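Local coordinates for protein beta-galacturonidase (Eisenbergiella tayi, PDB 6NCW) that hydrolyses beta-linked galacturonides as a family 2 glycoside hydrolase, and probably acts on beta-glucuronides too, at residues 274-279 and 309-314; 363-368 and 399-404; 482-487 and 540-545. All blocks are in the same frame, centred on the assembly; numbering follows the deposited sequence.

Contact 1. Residues 274-279 and 309-314; sequences GFCRHE and RTVHYP
Arg309 pairs with Cys276 in a parallel beta bridge. Its N donates to Phe275 O at 2.9 Å, and its O accepts from Arg277 N at 3.1 Å. The extended Arg309 side chain brings NH1 to 3.7 Å from Cys276 SG. The guanidinium also forms salt bridges with Glu333 and Glu465 and a hydrogen bond to Asn377. Thr310 is the centre of an inverse gamma turn. Val311 then wedges in with both branches. CG1 packs on Cys276 CB, while CG2 sits over one face of the His278 ring, 3.8 Å from its centroid, in a CH-pi contact. A water lies within hydrogen-bonding distance of Arg277 O and Val311 O and links the two carbonyls. His312 follows a cis peptide bond. Its ring lies nearly perpendicular to that of His278 (86°), and its ND1 bonds to Glu333. Tyr313 OH meets His278 ND1 at 2.8 Å in a nearly straight hydrogen bond and takes a weak one from Glu279 N. The bond at ND1 and the methyl over the face fix the His278 ring beside His312, which binds galacturonate and here bonds a glycerol through NE2. The contact thus lies at the wall of the sugar pocket.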
loop_
_atom_site.group_PDB
_atom_site.type_symbol
_atom_site.label_atom_id
_atom_site.label_comp_id
_atom_site.label_asym_id
_atom_site.label_seq_id
_atom_site.Cartn_x
_atom_site.Cartn_y
_atom_site.Cartn_z
ATOM N N GLY A 274 -2.854 -16.530 -24.690
ATOM C CA GLY A 274 -1.606 -16.774 -24.009
ATOM C C GLY A 274 -1.178 -15.701 -23.020
ATOM O O GLY A 274 -1.730 -14.585 -22.958
ATOM N N PHE A 275 -0.147 -16.062 -22.257
ATOM C CA PHE A 275 0.584 -15.164 -21.380
ATOM C C PHE A 275 2.074 -15.285 -21.632
ATOM O O PHE A 275 2.616 -16.394 -21.743
ATOM C CB PHE A 275 0.293 -15.446 -19.905
ATOM C CG PHE A 275 -0.941 -14.763 -19.407
ATOM C CD1 PHE A 275 -0.898 -13.428 -19.034
ATOM C CD2 PHE A 275 -2.147 -15.453 -19.312
ATOM C CE1 PHE A 275 -2.054 -12.781 -18.586
ATOM C CE2 PHE A 275 -3.292 -14.823 -18.859
ATOM C CZ PHE A 275 -3.248 -13.478 -18.496
ATOM N N CYS A 276 2.736 -14.143 -21.713
ATOM C CA CYS A 276 4.167 -14.132 -21.507
ATOM C C CYS A 276 4.422 -14.360 -20.022
ATOM O O CYS A 276 3.775 -13.738 -19.180
ATOM C CB CYS A 276 4.760 -12.801 -21.960
ATOM S SG CYS A 276 4.571 -12.469 -23.743
ATOM N N ARG A 277 5.335 -15.274 -19.691
ATOM C CA ARG A 277 5.672 -15.509 -18.294
ATOM C C ARG A 277 7.177 -15.673 -18.152
ATOM O O ARG A 277 7.768 -16.586 -18.747
ATOM C CB ARG A 277 4.938 -16.735 -17.736
ATOM C CG ARG A 277 5.342 -17.105 -16.298
ATOM C CD ARG A 277 4.702 -18.433 -15.875
ATOM N NE ARG A 277 5.184 -18.911 -14.581
ATOM C CZ ARG A 277 6.283 -19.644 -14.405
ATOM N NH1 ARG A 277 7.035 -19.975 -15.448
ATOM N NH2 ARG A 277 6.633 -20.038 -13.181
ATOM N N HIS A 278 7.779 -14.783 -17.360
ATOM C CA HIS A 278 9.157 -14.912 -16.889
ATOM C C HIS A 278 9.249 -15.920 -15.750
ATOM O O HIS A 278 8.331 -16.056 -14.936
ATOM C CB HIS A 278 9.684 -13.555 -16.379
ATOM C CG HIS A 278 10.356 -12.731 -17.432
ATOM N ND1 HIS A 278 11.556 -13.099 -18.005
ATOM C CD2 HIS A 278 9.984 -11.578 -18.039
ATOM C CE1 HIS A 278 11.899 -12.202 -18.911
ATOM N NE2 HIS A 278 10.971 -11.259 -18.938
ATOM N N GLU A 279 10.391 -16.592 -15.663
ATOM C CA GLU A 279 10.759 -17.316 -14.446
ATOM C C GLU A 279 11.247 -16.287 -13.422
ATOM O O GLU A 279 12.445 -16.003 -13.308
ATOM C CB GLU A 279 11.825 -18.371 -14.739
ATOM C CG GLU A 279 11.326 -19.518 -15.661
ATOM C CD GLU A 279 12.358 -20.664 -15.827
ATOM O OE1 GLU A 279 11.947 -21.833 -16.069
ATOM O OE2 GLU A 279 13.573 -20.383 -15.735
ATOM N N ARG A 309 4.186 -18.338 -23.242
ATOM C CA ARG A 309 5.373 -18.002 -24.005
ATOM C C ARG A 309 6.501 -17.756 -23.007
ATOM O O ARG A 309 6.356 -16.930 -22.095
ATOM C CB ARG A 309 5.097 -16.763 -24.877
ATOM C CG ARG A 309 6.322 -16.198 -25.535
ATOM C CD ARG A 309 6.062 -15.096 -26.554
ATOM N NE ARG A 309 7.389 -14.633 -26.956
ATOM C CZ ARG A 309 7.831 -13.383 -26.866
ATOM N NH1 ARG A 309 7.020 -12.399 -26.477
ATOM N NH2 ARG A 309 9.091 -13.118 -27.201
ATOM N N THR A 310 7.617 -18.474 -23.173
ATOM C CA THR A 310 8.739 -18.460 -22.221
ATOM C C THR A 310 9.662 -17.253 -22.468
ATOM O O THR A 310 10.807 -17.373 -22.917
ATOM C CB THR A 310 9.528 -19.767 -22.329
ATOM O OG1 THR A 310 10.159 -19.846 -23.613
ATOM C CG2 THR A 310 8.633 -20.994 -22.184
ATOM N N VAL A 311 9.170 -16.059 -22.132
ATOM C CA VAL A 311 10.019 -14.868 -22.244
ATOM C C VAL A 311 11.126 -14.906 -21.191
ATOM O O VAL A 311 10.858 -15.148 -20.008
ATOM C CB VAL A 311 9.180 -13.590 -22.099
ATOM C CG1 VAL A 311 8.207 -13.463 -23.280
ATOM C CG2 VAL A 311 8.413 -13.574 -20.740
ATOM N N HIS A 312 12.383 -14.683 -21.604
ATOM C CA HIS A 312 12.895 -14.768 -22.989
ATOM C C HIS A 312 14.048 -15.780 -22.983
ATOM O O HIS A 312 15.202 -15.440 -23.268
ATOM C CB HIS A 312 13.404 -13.426 -23.506
ATOM C CG HIS A 312 12.343 -12.370 -23.593
ATOM N ND1 HIS A 312 11.317 -12.422 -24.509
ATOM C CD2 HIS A 312 12.150 -11.235 -22.879
ATOM C CE1 HIS A 312 10.544 -11.356 -24.367
ATOM N NE2 HIS A 312 11.030 -10.618 -23.387
ATOM N N TYR A 313 13.749 -17.023 -22.628
ATOM C CA TYR A 313 14.786 -18.036 -22.482
ATOM C C TYR A 313 14.104 -19.379 -22.282
ATOM O O TYR A 313 12.918 -19.425 -21.951
ATOM C CB TYR A 313 15.720 -17.721 -21.291
ATOM C CG TYR A 313 14.974 -17.103 -20.154
ATOM C CD1 TYR A 313 14.071 -17.853 -19.414
ATOM C CD2 TYR A 313 15.128 -15.752 -19.841
ATOM C CE1 TYR A 313 13.347 -17.296 -18.398
ATOM C CE2 TYR A 313 14.414 -15.182 -18.810
ATOM C CZ TYR A 313 13.518 -15.960 -18.085
ATOM O OH TYR A 313 12.781 -15.409 -17.056
ATOM N N PRO A 314 14.833 -20.474 -22.458
ATOM C CA PRO A 314 14.232 -21.788 -22.215
ATOM C C PRO A 314 13.881 -21.941 -20.748
ATOM O O PRO A 314 14.523 -21.354 -19.870
ATOM C CB PRO A 314 15.329 -22.774 -22.656
ATOM C CG PRO A 314 16.154 -21.979 -23.663
ATOM C CD PRO A 314 16.165 -20.570 -23.076
HETATM O O HOH W 1 10.177 -17.704 -18.954
HETATM O O HOH W 2 14.100 -14.821 -14.801
#

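Contact 2. Residues 363-368 and 399-404; sequences AHYNHP and SLDPYR
Arg404 reaches across to the type I turn from His364 to His367 and grips one carbonyl with two nitrogens. NH1 and NH2 both donate to Tyr365 O, each at 3.0 Å, and that oxygen lies in the guanidinium plane. Both come from one face of the carbonyl plane, NH2 well above it. NH2 also makes a weak bond to His367 O at 2.8 Å. The chain is extended from CG to NE (chi2 176°, chi3 173°), which carries the guanidinium to the turn. Asp401 OD1 forms a salt bridge with the same NH1 at 2.9 Å, also in the guanidinium plane, and accepts from Trp373. Arg404 NE donates to Ile370 O. Asp401 OD2 takes the backbone N of Tyr403 and of Arg404, an Asx turn within an Asx motif just past helix 384-400. The C-terminal regions of two TIM barrel helices, 349-364 and 384-400, are thus joined. The buried Tyr365 ring belongs to the packed part. It stacks on His156, and its CE1 lies 3.7 Å from Leu400 O. The looser side is at Tyr403. Tyr365 OH, bonded to Thr158, comes to the edge of that ring, 3.7 Å from Tyr403 CD1. Tyr403 is exposed, its OH bonded to Lys169.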
loop_
_atom_site.group_PDB
_atom_site.type_symbol
_atom_site.label_atom_id
_atom_site.label_comp_id
_atom_site.label_asym_id
_atom_site.label_seq_id
_atom_site.Cartn_x
_atom_site.Cartn_y
_atom_site.Cartn_z
ATOM N N ALA A 363 17.350 -31.118 -25.449
ATOM C CA ALA A 363 16.784 -31.500 -24.161
ATOM C C ALA A 363 15.262 -31.572 -24.197
ATOM O O ALA A 363 14.670 -32.447 -23.553
ATOM C CB ALA A 363 17.245 -30.511 -23.085
ATOM N N HIS A 364 14.617 -30.679 -24.955
ATOM C CA HIS A 364 13.176 -30.442 -24.890
ATOM C C HIS A 364 12.412 -31.022 -26.067
ATOM O O HIS A 364 11.194 -30.834 -26.147
ATOM C CB HIS A 364 12.886 -28.934 -24.814
ATOM C CG HIS A 364 13.433 -28.277 -23.586
ATOM N ND1 HIS A 364 13.321 -26.922 -23.351
ATOM C CD2 HIS A 364 14.099 -28.792 -22.521
ATOM C CE1 HIS A 364 13.893 -26.630 -22.195
ATOM N NE2 HIS A 364 14.373 -27.746 -21.669
ATOM N N TYR A 365 13.089 -31.750 -26.961
ATOM C CA TYR A 365 12.478 -32.216 -28.209
ATOM C C TYR A 365 11.134 -32.899 -27.990
ATOM O O TYR A 365 10.226 -32.782 -28.823
ATOM C CB TYR A 365 13.428 -33.189 -28.917
ATOM C CG TYR A 365 12.954 -33.556 -30.302
ATOM C CD1 TYR A 365 13.395 -32.843 -31.423
ATOM C CD2 TYR A 365 12.040 -34.586 -30.493
ATOM C CE1 TYR A 365 12.946 -33.168 -32.706
ATOM C CE2 TYR A 365 11.584 -34.915 -31.760
ATOM C CZ TYR A 365 12.039 -34.207 -32.866
ATOM O OH TYR A 365 11.577 -34.545 -34.128
ATOM N N ASN A 366 10.997 -33.644 -26.896
ATOM C CA ASN A 366 9.865 -34.548 -26.748
ATOM C C ASN A 366 8.616 -33.905 -26.172
ATOM O O ASN A 366 7.576 -34.570 -26.141
ATOM C CB ASN A 366 10.252 -35.740 -25.860
ATOM C CG ASN A 366 11.272 -36.648 -26.525
ATOM O OD1 ASN A 366 11.182 -36.910 -27.720
ATOM N ND2 ASN A 366 12.254 -37.111 -25.759
ATOM N N HIS A 367 8.691 -32.668 -25.682
ATOM C CA HIS A 367 7.559 -32.074 -24.960
ATOM C C HIS A 367 6.412 -31.790 -25.914
ATOM O O HIS A 367 6.551 -30.921 -26.783
ATOM C CB HIS A 367 7.981 -30.785 -24.236
ATOM C CG HIS A 367 8.800 -31.030 -23.004
ATOM N ND1 HIS A 367 8.239 -31.367 -21.788
ATOM C CD2 HIS A 367 10.138 -31.017 -22.808
ATOM C CE1 HIS A 367 9.199 -31.552 -20.898
ATOM N NE2 HIS A 367 10.360 -31.344 -21.491
ATOM N N PRO A 368 5.284 -32.493 -25.818
ATOM C CA PRO A 368 4.167 -32.183 -26.723
ATOM C C PRO A 368 3.639 -30.769 -26.568
ATOM O O PRO A 368 3.051 -30.232 -27.516
ATOM C CB PRO A 368 3.110 -33.224 -26.334
ATOM C CG PRO A 368 3.436 -33.535 -24.873
ATOM C CD PRO A 368 4.935 -33.534 -24.835
ATOM N N SER A 399 17.671 -27.922 -38.679
ATOM C CA SER A 399 18.525 -29.104 -38.691
ATOM C C SER A 399 18.308 -29.965 -37.455
ATOM O O SER A 399 18.556 -31.174 -37.500
ATOM C CB SER A 399 19.992 -28.704 -38.798
ATOM O OG SER A 399 20.508 -28.300 -37.538
ATOM N N LEU A 400 17.862 -29.372 -36.343
ATOM C CA LEU A 400 17.644 -30.141 -35.120
ATOM C C LEU A 400 16.209 -30.607 -34.981
ATOM O O LEU A 400 15.954 -31.624 -34.321
ATOM C CB LEU A 400 18.013 -29.314 -33.886
ATOM C CG LEU A 400 19.469 -28.877 -33.755
ATOM C CD1 LEU A 400 19.621 -27.849 -32.646
ATOM C CD2 LEU A 400 20.350 -30.085 -33.494
ATOM N N ASP A 401 15.267 -29.874 -35.570
ATOM C CA ASP A 401 13.849 -30.213 -35.470
ATOM C C ASP A 401 13.166 -29.754 -36.745
ATOM O O ASP A 401 12.716 -28.607 -36.852
ATOM C CB ASP A 401 13.216 -29.572 -34.241
ATOM C CG ASP A 401 11.727 -29.815 -34.154
ATOM O OD1 ASP A 401 11.147 -29.503 -33.086
ATOM O OD2 ASP A 401 11.138 -30.323 -35.141
ATOM N N PRO A 402 13.072 -30.628 -37.750
ATOM C CA PRO A 402 12.529 -30.203 -39.043
ATOM C C PRO A 402 11.013 -30.068 -39.084
ATOM O O PRO A 402 10.479 -29.674 -40.127
ATOM C CB PRO A 402 13.017 -31.309 -39.994
ATOM C CG PRO A 402 13.189 -32.510 -39.128
ATOM C CD PRO A 402 13.630 -31.996 -37.789
ATOM N N TYR A 403 10.298 -30.332 -37.991
ATOM C CA TYR A 403 8.845 -30.438 -38.035
ATOM C C TYR A 403 8.105 -29.272 -37.383
ATOM O O TYR A 403 7.139 -28.765 -37.970
ATOM C CB TYR A 403 8.418 -31.768 -37.399
ATOM C CG TYR A 403 9.129 -32.942 -38.055
ATOM C CD1 TYR A 403 10.074 -33.699 -37.365
ATOM C CD2 TYR A 403 8.892 -33.254 -39.389
ATOM C CE1 TYR A 403 10.737 -34.761 -37.986
ATOM C CE2 TYR A 403 9.548 -34.307 -40.018
ATOM C CZ TYR A 403 10.466 -35.056 -39.322
ATOM O OH TYR A 403 11.110 -36.098 -39.968
ATOM N N ARG A 404 8.532 -28.798 -36.209
ATOM C CA ARG A 404 7.825 -27.700 -35.559
ATOM C C ARG A 404 8.012 -26.384 -36.314
ATOM O O ARG A 404 9.085 -26.112 -36.862
ATOM C CB ARG A 404 8.305 -27.509 -34.126
ATOM C CG ARG A 404 7.807 -28.514 -33.108
ATOM C CD ARG A 404 8.482 -28.205 -31.790
ATOM N NE ARG A 404 8.002 -28.972 -30.651
ATOM C CZ ARG A 404 8.619 -30.047 -30.162
ATOM N NH1 ARG A 404 9.734 -30.495 -30.737
ATOM N NH2 ARG A 404 8.129 -30.659 -29.087
#

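Contact 3. Residues 482-487 and 540-545; sequences WSEEYQ and RPKLAY
Glu484, in the first turn of helix 484-500, carries the contact with Leu543. Its CB packs against the leucine, 3.7 Å from Leu543 CD1, and the two side chains cross at about a right angle. From CB the chain passes CG, which lies beside the backbone N (chi1 -70°), and runs extended to CD, 3.9 Å from Leu543 N. At the tip the two oxygens part company. OE1 accepts from Leu543 N at 2.8 Å, with the donor nearly along its C-O axis, and lies close to Lys542 CA. OE2 accepts from Gly473 N and forms a salt bridge with Arg475 of a neighbouring subunit. One carboxylate therefore holds the backbone N-H of Leu543 and reaches across the subunit interface.

One turn on, Gln487 OE1 rests 3.4 Å from Ala544 CB and 3.5 Å from Lys542 CD. Its NE2 bonds to Ala468 O and Gly533 O. Lys542 ends in a salt bridge with Asp514. A water links the segments: it donates to Glu484 O and to Gln487 OE1, and accepts from Ala544 N at 2.8 Å. Ser483 OG caps the first helix by accepting from Tyr486 N. The N-terminal regions of helices 484-500 and 544-553 meet here in the TIM barrel domain, at a subunit interface, with the Gln487 side chain about 5 Å from that of Lys532, a galacturonate-binding residue.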
loop_
_atom_site.group_PDB
_atom_site.type_symbol
_atom_site.label_atom_id
_atom_site.label_comp_id
_atom_site.label_asym_id
_atom_site.label_seq_id
_atom_site.Cartn_x
_atom_site.Cartn_y
_atom_site.Cartn_z
ATOM N N TRP A 482 -0.318 4.081 -15.203
ATOM C CA TRP A 482 0.206 3.363 -14.038
ATOM C C TRP A 482 -0.887 3.010 -13.025
ATOM O O TRP A 482 -0.637 2.193 -12.145
ATOM C CB TRP A 482 1.355 4.100 -13.318
ATOM C CG TRP A 482 2.580 4.336 -14.217
ATOM C CD1 TRP A 482 3.040 5.541 -14.690
ATOM C CD2 TRP A 482 3.483 3.338 -14.726
ATOM N NE1 TRP A 482 4.173 5.351 -15.470
ATOM C CE2 TRP A 482 4.463 4.008 -15.501
ATOM C CE3 TRP A 482 3.552 1.939 -14.616
ATOM C CZ2 TRP A 482 5.493 3.326 -16.152
ATOM C CZ3 TRP A 482 4.585 1.272 -15.256
ATOM C CH2 TRP A 482 5.532 1.959 -16.024
ATOM N N SER A 483 -2.088 3.604 -13.116
ATOM C CA SER A 483 -3.195 3.167 -12.275
ATOM C C SER A 483 -3.782 1.855 -12.789
ATOM O O SER A 483 -3.738 1.548 -13.984
ATOM C CB SER A 483 -4.310 4.226 -12.206
ATOM O OG SER A 483 -5.031 4.333 -13.432
ATOM N N GLU A 484 -4.355 1.086 -11.862
ATOM C CA GLU A 484 -5.008 -0.158 -12.231
ATOM C C GLU A 484 -6.222 0.084 -13.115
ATOM O O GLU A 484 -6.530 -0.749 -13.976
ATOM C CB GLU A 484 -5.415 -0.928 -10.968
ATOM C CG GLU A 484 -4.232 -1.509 -10.182
ATOM C CD GLU A 484 -4.675 -2.442 -9.064
ATOM O OE1 GLU A 484 -5.276 -3.496 -9.386
ATOM O OE2 GLU A 484 -4.428 -2.117 -7.868
ATOM N N GLU A 485 -6.946 1.188 -12.898
ATOM C CA GLU A 485 -8.090 1.494 -13.759
ATOM C C GLU A 485 -7.656 1.688 -15.196
ATOM O O GLU A 485 -8.283 1.161 -16.119
ATOM C CB GLU A 485 -8.818 2.737 -13.269
ATOM C CG GLU A 485 -9.481 2.539 -11.939
ATOM C CD GLU A 485 -8.628 3.075 -10.788
ATOM O OE1 GLU A 485 -7.413 3.328 -10.990
ATOM O OE2 GLU A 485 -9.187 3.239 -9.684
ATOM N N TYR A 486 -6.583 2.443 -15.421
ATOM C CA TYR A 486 -6.166 2.609 -16.802
ATOM C C TYR A 486 -5.786 1.267 -17.414
ATOM O O TYR A 486 -6.069 1.014 -18.589
ATOM C CB TYR A 486 -5.003 3.587 -16.934
ATOM C CG TYR A 486 -4.671 3.779 -18.394
ATOM C CD1 TYR A 486 -3.691 3.009 -19.020
ATOM C CD2 TYR A 486 -5.397 4.677 -19.168
ATOM C CE1 TYR A 486 -3.404 3.167 -20.377
ATOM C CE2 TYR A 486 -5.118 4.848 -20.507
ATOM C CZ TYR A 486 -4.118 4.088 -21.112
ATOM O OH TYR A 486 -3.862 4.255 -22.459
ATOM N N GLN A 487 -5.124 0.398 -16.642
ATOM C CA GLN A 487 -4.713 -0.882 -17.203
ATOM C C GLN A 487 -5.929 -1.702 -17.615
ATOM O O GLN A 487 -5.878 -2.445 -18.602
ATOM C CB GLN A 487 -3.861 -1.675 -16.214
ATOM C CG GLN A 487 -3.346 -2.986 -16.810
ATOM C CD GLN A 487 -2.715 -3.917 -15.777
ATOM O OE1 GLN A 487 -3.287 -4.160 -14.695
ATOM N NE2 GLN A 487 -1.536 -4.446 -16.103
ATOM N N ARG A 540 -0.883 -11.354 -6.696
ATOM C CA ARG A 540 -2.152 -10.732 -6.320
ATOM C C ARG A 540 -2.829 -10.171 -7.567
ATOM O O ARG A 540 -2.189 -9.445 -8.336
ATOM C CB ARG A 540 -1.937 -9.622 -5.296
ATOM C CG ARG A 540 -1.345 -10.127 -3.966
ATOM C CD ARG A 540 -1.190 -8.979 -2.947
ATOM N NE ARG A 540 -0.134 -8.021 -3.320
ATOM C CZ ARG A 540 0.350 -7.097 -2.501
ATOM N NH1 ARG A 540 -0.141 -6.990 -1.265
ATOM N NH2 ARG A 540 1.298 -6.265 -2.924
ATOM N N PRO A 541 -4.091 -10.494 -7.812
ATOM C CA PRO A 541 -4.728 -10.057 -9.072
ATOM C C PRO A 541 -4.980 -8.554 -9.082
ATOM O O PRO A 541 -5.555 -8.002 -8.144
ATOM C CB PRO A 541 -6.039 -10.858 -9.116
ATOM C CG PRO A 541 -6.232 -11.417 -7.730
ATOM C CD PRO A 541 -4.879 -11.495 -7.075
ATOM N N LYS A 542 -4.503 -7.886 -10.134
ATOM C CA LYS A 542 -4.821 -6.484 -10.365
ATOM C C LYS A 542 -6.248 -6.380 -10.912
ATOM O O LYS A 542 -6.883 -7.391 -11.215
ATOM C CB LYS A 542 -3.820 -5.864 -11.341
ATOM C CG LYS A 542 -2.386 -5.829 -10.835
ATOM C CD LYS A 542 -1.447 -5.202 -11.849
ATOM C CE LYS A 542 0.009 -5.560 -11.511
ATOM N NZ LYS A 542 0.938 -5.113 -12.552
ATOM N N LEU A 543 -6.772 -5.151 -11.024
ATOM C CA LEU A 543 -8.144 -5.008 -11.512
ATOM C C LEU A 543 -8.300 -5.615 -12.907
ATOM O O LEU A 543 -9.287 -6.307 -13.179
ATOM C CB LEU A 543 -8.580 -3.537 -11.514
ATOM C CG LEU A 543 -8.668 -2.768 -10.184
ATOM C CD1 LEU A 543 -9.055 -1.315 -10.428
ATOM C CD2 LEU A 543 -9.696 -3.419 -9.263
ATOM N N ALA A 544 -7.314 -5.399 -13.789
ATOM C CA ALA A 544 -7.352 -5.943 -15.143
ATOM C C ALA A 544 -7.470 -7.464 -15.183
ATOM O O ALA A 544 -7.745 -8.016 -16.247
ATOM C CB ALA A 544 -6.103 -5.521 -15.919
ATOM N N TYR A 545 -7.274 -8.157 -14.065
ATOM C CA TYR A 545 -7.385 -9.609 -14.073
ATOM C C TYR A 545 -8.776 -10.043 -14.520
ATOM O O TYR A 545 -8.920 -10.997 -15.299
ATOM C CB TYR A 545 -7.038 -10.132 -12.681
ATOM C CG TYR A 545 -7.029 -11.629 -12.445
ATOM C CD1 TYR A 545 -8.216 -12.355 -12.351
ATOM C CD2 TYR A 545 -5.831 -12.295 -12.194
ATOM C CE1 TYR A 545 -8.208 -13.699 -12.077
ATOM C CE2 TYR A 545 -5.811 -13.635 -11.912
ATOM C CZ TYR A 545 -6.991 -14.335 -11.861
ATOM O OH TYR A 545 -6.947 -15.671 -11.578
HETATM O O HOH W 3 -5.459 -3.322 -13.394
#

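The three contacts follow one another along the chain without overlap, all within the TIM barrel domain. Contact 1 lies nearest the chain's centre, about 7 Å from it, where strands 268-276 and 307-309 pair. Contact 2 sits about 18 Å from contact 1, centre to centre, at the C-terminal regions of helices 349-364 and 384-400. The two touch through Pro314 and His364. Contact 3 is about 20 Å from contact 1, centre to centre, at the N-terminal regions of helices 484-500 and 544-553. The centres of contacts 2 and 3 lie about 38 Å apart on opposite sides of the chain's centre. Contact 1 holds a sugar-binding residue, contact 2 lies away from the site against strand 150-162, and contact 3 is in reach of other subunits.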